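PDB 5JT8: Blo t 1 allergen from Blomia tropicalis, which is a papain-family cysteine protease and mite allergen, here with its inhibitory propeptide still attached, and probably cleaves peptide bonds once that segment is removed. Local coordinates for residues A[255-260]-A[276-281]. Sequence-based numbering, arbitrary orientation.
Sequences HGSNNY and DAYTDH. With NO3 (nitrate ion), chain H.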
loop_
_atom_site.group_PDB
_atom_site.type_symbol
_atom_site.label_atom_id
_atom_site.label_comp_id
_atom_site.label_asym_id
_atom_site.label_seq_id
_atom_site.Cartn_x
_atom_site.Cartn_y
_atom_site.Cartn_z
ATOM N N HIS A 255 -8.393 2.423 -3.337
ATOM C CA HIS A 255 -8.395 2.944 -4.688
ATOM C C HIS A 255 -7.195 3.885 -4.872
ATOM O O HIS A 255 -7.336 5.108 -4.844
ATOM C CB HIS A 255 -9.730 3.656 -4.977
ATOM C CG HIS A 255 -9.944 3.970 -6.424
ATOM N ND1 HIS A 255 -11.168 4.359 -6.929
ATOM C CD2 HIS A 255 -9.095 3.936 -7.481
ATOM C CE1 HIS A 255 -11.061 4.554 -8.232
ATOM N NE2 HIS A 255 -9.813 4.309 -8.590
ATOM N N GLY A 256 -6.011 3.303 -5.042
ATOM C CA GLY A 256 -4.786 4.083 -5.122
ATOM C C GLY A 256 -4.671 4.978 -6.349
ATOM O O GLY A 256 -4.009 6.014 -6.286
ATOM N N SER A 257 -5.318 4.602 -7.453
ATOM C CA SER A 257 -5.161 5.347 -8.705
ATOM C C SER A 257 -6.084 6.568 -8.797
ATOM O O SER A 257 -5.999 7.340 -9.755
ATOM C CB SER A 257 -5.381 4.430 -9.916
ATOM O OG SER A 257 -6.687 3.886 -9.952
ATOM N N ASN A 258 -6.954 6.741 -7.803
ATOM C CA ASN A 258 -7.742 7.973 -7.675
ATOM C C ASN A 258 -6.835 9.210 -7.672
ATOM O O ASN A 258 -5.803 9.222 -6.996
ATOM C CB ASN A 258 -8.597 7.933 -6.401
ATOM C CG ASN A 258 -9.263 9.270 -6.103
ATOM O OD1 ASN A 258 -8.635 10.191 -5.574
ATOM N ND2 ASN A 258 -10.541 9.379 -6.437
ATOM N N ASN A 259 -7.217 10.236 -8.432
ATOM C CA ASN A 259 -6.368 11.417 -8.632
ATOM C C ASN A 259 -5.928 12.080 -7.341
ATOM O O ASN A 259 -4.765 12.440 -7.191
ATOM C CB ASN A 259 -7.089 12.451 -9.497
ATOM C CG ASN A 259 -6.911 12.195 -10.973
ATOM O OD1 ASN A 259 -5.823 11.836 -11.418
ATOM N ND2 ASN A 259 -7.982 12.373 -11.745
ATOM N N TYR A 260 -6.856 12.222 -6.403
ATOM C CA TYR A 260 -6.566 12.887 -5.133
ATOM C C TYR A 260 -5.591 12.065 -4.291
ATOM O O TYR A 260 -4.626 12.592 -3.738
ATOM C CB TYR A 260 -7.863 13.144 -4.354
ATOM C CG TYR A 260 -8.816 14.082 -5.074
ATOM C CD1 TYR A 260 -9.705 13.601 -6.030
ATOM C CD2 TYR A 260 -8.820 15.447 -4.807
ATOM C CE1 TYR A 260 -10.574 14.453 -6.697
ATOM C CE2 TYR A 260 -9.679 16.306 -5.476
ATOM C CZ TYR A 260 -10.556 15.803 -6.416
ATOM O OH TYR A 260 -11.417 16.647 -7.083
ATOM N N ASP A 276 -16.168 3.488 -1.777
ATOM C CA ASP A 276 -15.608 2.998 -3.034
ATOM C C ASP A 276 -15.524 1.467 -3.111
ATOM O O ASP A 276 -14.993 0.810 -2.204
ATOM C CB ASP A 276 -14.223 3.582 -3.242
ATOM C CG ASP A 276 -13.863 3.695 -4.699
ATOM O OD1 ASP A 276 -14.377 2.886 -5.509
ATOM O OD2 ASP A 276 -13.092 4.610 -5.029
ATOM N N ALA A 277 -16.024 0.905 -4.207
ATOM C CA ALA A 277 -15.944 -0.538 -4.420
ATOM C C ALA A 277 -14.687 -0.908 -5.218
ATOM O O ALA A 277 -14.245 -2.058 -5.213
ATOM C CB ALA A 277 -17.190 -1.041 -5.127
ATOM N N TYR A 278 -14.109 0.083 -5.885
ATOM C CA TYR A 278 -12.974 -0.153 -6.763
ATOM C C TYR A 278 -11.659 -0.041 -6.006
ATOM O O TYR A 278 -11.313 1.006 -5.478
ATOM C CB TYR A 278 -12.992 0.832 -7.928
ATOM C CG TYR A 278 -11.940 0.586 -8.987
ATOM C CD1 TYR A 278 -12.199 -0.242 -10.077
ATOM C CD2 TYR A 278 -10.698 1.198 -8.912
ATOM C CE1 TYR A 278 -11.246 -0.451 -11.054
ATOM C CE2 TYR A 278 -9.735 0.994 -9.880
ATOM C CZ TYR A 278 -10.010 0.171 -10.950
ATOM O OH TYR A 278 -9.047 -0.023 -11.921
ATOM N N THR A 279 -10.927 -1.141 -5.977
ATOM C CA THR A 279 -9.665 -1.201 -5.285
ATOM C C THR A 279 -8.561 -1.655 -6.263
ATOM O O THR A 279 -8.789 -2.534 -7.101
ATOM C CB THR A 279 -9.793 -2.147 -4.097
ATOM O OG1 THR A 279 -10.719 -3.170 -4.461
ATOM C CG2 THR A 279 -10.379 -1.413 -2.879
ATOM N N ASP A 280 -7.383 -1.040 -6.179
ATOM C CA ASP A 280 -6.245 -1.461 -7.006
ATOM C C ASP A 280 -4.901 -1.235 -6.324
ATOM O O ASP A 280 -3.854 -1.383 -6.942
ATOM C CB ASP A 280 -6.244 -0.749 -8.370
ATOM C CG ASP A 280 -6.200 0.774 -8.256
ATOM O OD1 ASP A 280 -6.088 1.314 -7.133
ATOM O OD2 ASP A 280 -6.275 1.437 -9.314
ATOM N N HIS A 281 -4.918 -0.892 -5.046
ATOM C CA HIS A 281 -3.668 -0.606 -4.358
ATOM C C HIS A 281 -3.710 -1.105 -2.931
ATOM O O HIS A 281 -4.682 -0.861 -2.223
ATOM C CB HIS A 281 -3.405 0.888 -4.391
ATOM C CG HIS A 281 -2.057 1.287 -3.881
ATOM N ND1 HIS A 281 -0.902 0.617 -4.215
ATOM C CD2 HIS A 281 -1.678 2.326 -3.098
ATOM C CE1 HIS A 281 0.128 1.208 -3.637
ATOM N NE2 HIS A 281 -0.315 2.251 -2.961
HETATM N N NO3 H . -13.846 11.217 -5.828
HETATM O O1 NO3 H . -14.660 11.825 -5.066
HETATM O O2 NO3 H . -13.919 9.956 -5.935
HETATM O O3 NO3 H . -12.968 11.856 -6.486
#
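The imidazole of His255 lies between Tyr278 CD2, offset toward the rim of one face, and Asn258 CB over the centre of the other, with Asp276 OD2 and Ser257 OG in plane at its edge. His255 NE2 is 3.3 Å from Tyr278 CD2, yet the rings, tilted by 54°, are neither stacked nor edge-to-face. Histidine suits this place because it offers a flat surface to the tyrosine and an N-H to the acid: His255 ND1 donates to Asp276 OD2 over 2.7 Å. The acceptor lies in the imidazole plane, whereas the donor meets OD2 on its syn side but 32° out of the carboxylate plane. The His255 side chain extends away from its backbone N (chi1 -168°), placing ND1 at the carboxylate and one ring face against Tyr278. Asp276 is steadied by an Asx turn, in which OD1 accepts from Tyr278 N at 2.8 Å. Within the papain-like protease fold, the turn that follows strand 250-254 packs against the loop leading into strand 281-291, where Asp280 and His281 face Met254 in a classic beta bulge. His281 NE2 is hydrogen-bonded to Asn301 OD1, consistent with the His-Asn pair of the papain family's active site. His281 CB lies 3.6 Å from Gly256 CA, an approach suited to glycine in the type I turn His255-Asn258. Aspartate's two oxygens let Asp280 hold that turn: OD1 takes weak bonds from Gly256 N and Ser257 N, while the syn lone pair of OD2 accepts from the short-armed Ser257 OG at 2.6 Å. Asp280 OD2 and Tyr278 OH also bond to Ser84, tying this corner to helix 80-88, probably propeptide. Asn258 is the N-cap, its short side chain bringing OD1 back to accept from Tyr260 N (weakly, 2.8 Å) and Phe261 N.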